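Local coordinates for protein monopolin complex subunit CSM1 (Candida glabrata, PDB 6MJC) that forms part of the monopolin complex and binds a peptide of the kinetochore protein Dsn1, consistent with recruiting monopolin to kinetochores, at residues Thr5-Lys10 against Thr24-Thr29. Sequence-based numbering, arbitrary orientation.
Sequences TIEIIK and TYEDDT
Lys10 and Thr24 reach toward each other tip to tip, bridging helix 5-13 and strand 19-26, an edge strand of the chain's own antiparallel sheet. The methyl CG2 of Thr24 meets the end of the lysine chain and lies 3.8 Å from Lys10 NZ, with Lys10 CE equally near. This is a van der Waals contact of the CE methylene and the NZ end with a methyl that offers the ammonium no acceptor, and no hydrogen bond joins the two segments. With CG anti to the backbone N (chi1 171°), Lys10 leaves the helix toward the strand; a bend at chi2 (-138°) then brings its CE-NZ end to the threonine methyl. Thr24 sets that methyl anti to its own backbone N, facing the lysine. Both side chains also rest on Leu31 of strand 30-37.

One turn back along the helix, OE1 of Glu7 comes within 4.3 Å of OE2 of Glu26, whose CB points toward the helix and whose chain is extended. The strand is a worked example of an edge strand used for peptide binding: Glu26 gives backbone hydrogen bonds to the Dsn1 peptide, and its OE2 a weak one, while the Thr24 and Glu26 side chains meet the helix. The surface contact is small, a methyl against a lysine end beside two carboxylates that probably repel each other and may favour protonation of one.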
# COMPACT_ATOMS: atom_id res chain seq x y z
N THR A 5 13.23 -2.63 12.18
CA THR A 5 13.03 -1.40 11.43
C THR A 5 11.64 -1.35 10.79
O THR A 5 10.96 -0.32 10.79
CB THR A 5 14.09 -1.27 10.32
OG1 THR A 5 15.41 -1.26 10.88
CG2 THR A 5 13.83 0.00 9.49
N ILE A 6 11.22 -2.48 10.22
CA ILE A 6 9.93 -2.53 9.55
C ILE A 6 8.82 -2.12 10.52
O ILE A 6 7.90 -1.38 10.16
CB ILE A 6 9.70 -3.94 8.97
CG1 ILE A 6 10.35 -4.00 7.57
CG2 ILE A 6 8.23 -4.27 8.96
CD1 ILE A 6 10.43 -5.39 7.00
N GLU A 7 8.85 -2.67 11.74
CA GLU A 7 7.84 -2.33 12.73
C GLU A 7 7.84 -0.83 12.98
O GLU A 7 6.79 -0.19 13.00
CB GLU A 7 8.12 -3.11 14.01
CG GLU A 7 6.90 -3.68 14.67
CD GLU A 7 7.25 -4.83 15.59
OE1 GLU A 7 7.14 -6.00 15.15
OE2 GLU A 7 7.68 -4.57 16.73
N ILE A 8 9.03 -0.25 13.15
CA ILE A 8 9.15 1.18 13.36
C ILE A 8 8.51 1.96 12.21
O ILE A 8 7.75 2.91 12.43
CB ILE A 8 10.63 1.56 13.53
CG1 ILE A 8 11.18 0.90 14.80
CG2 ILE A 8 10.78 3.08 13.58
CD1 ILE A 8 12.69 0.93 14.91
N ILE A 9 8.80 1.56 10.97
CA ILE A 9 8.26 2.28 9.81
C ILE A 9 6.74 2.18 9.79
O ILE A 9 6.05 3.17 9.52
CB ILE A 9 8.90 1.77 8.50
CG1 ILE A 9 10.38 2.17 8.57
CG2 ILE A 9 8.17 2.32 7.33
CD1 ILE A 9 10.98 2.54 7.26
N LYS A 10 6.21 0.97 10.00
CA LYS A 10 4.76 0.78 10.06
C LYS A 10 4.13 1.70 11.10
O LYS A 10 3.13 2.39 10.82
CB LYS A 10 4.43 -0.68 10.38
CG LYS A 10 2.95 -0.94 10.68
CD LYS A 10 2.77 -1.89 11.85
CE LYS A 10 1.38 -1.78 12.47
NZ LYS A 10 1.26 -2.59 13.72
N THR A 24 -4.13 -5.39 10.53
CA THR A 24 -2.70 -5.62 10.44
C THR A 24 -2.40 -7.10 10.71
O THR A 24 -2.98 -7.69 11.62
CB THR A 24 -1.94 -4.76 11.48
OG1 THR A 24 -2.35 -3.40 11.33
CG2 THR A 24 -0.45 -4.89 11.28
N TYR A 25 -1.48 -7.68 9.95
CA TYR A 25 -0.99 -9.02 10.26
C TYR A 25 0.49 -9.14 9.93
O TYR A 25 1.00 -8.45 9.04
CB TYR A 25 -1.79 -10.12 9.49
CG TYR A 25 -1.65 -10.17 7.97
CD1 TYR A 25 -2.49 -9.43 7.13
CD2 TYR A 25 -0.67 -10.95 7.38
CE1 TYR A 25 -2.36 -9.47 5.75
CE2 TYR A 25 -0.52 -11.00 5.99
CZ TYR A 25 -1.36 -10.24 5.19
OH TYR A 25 -1.26 -10.29 3.80
N GLU A 26 1.14 -10.09 10.57
CA GLU A 26 2.51 -10.48 10.23
C GLU A 26 2.54 -11.96 9.90
O GLU A 26 2.08 -12.78 10.68
CB GLU A 26 3.46 -10.18 11.38
CG GLU A 26 4.90 -10.33 11.06
CD GLU A 26 5.76 -9.75 12.15
OE1 GLU A 26 6.99 -9.82 12.02
OE2 GLU A 26 5.20 -9.24 13.15
N ASP A 27 3.11 -12.32 8.74
CA ASP A 27 3.25 -13.72 8.36
C ASP A 27 4.73 -13.94 8.03
O ASP A 27 5.63 -13.17 8.40
CB ASP A 27 2.26 -14.13 7.23
CG ASP A 27 2.56 -13.50 5.86
OD1 ASP A 27 3.58 -12.82 5.66
OD2 ASP A 27 1.75 -13.70 4.95
N ASP A 28 5.02 -15.02 7.31
CA ASP A 28 6.41 -15.35 7.00
C ASP A 28 7.03 -14.32 6.07
O ASP A 28 8.22 -13.98 6.21
CB ASP A 28 6.51 -16.75 6.38
CG ASP A 28 6.58 -17.85 7.42
OD1 ASP A 28 6.34 -17.55 8.61
OD2 ASP A 28 6.87 -19.00 7.04
N THR A 29 6.25 -13.78 5.14
CA THR A 29 6.78 -12.86 4.15
C THR A 29 7.10 -11.49 4.76
O THR A 29 8.00 -10.79 4.27
CB THR A 29 5.77 -12.70 3.02
OG1 THR A 29 4.64 -12.00 3.52
CG2 THR A 29 5.33 -14.07 2.43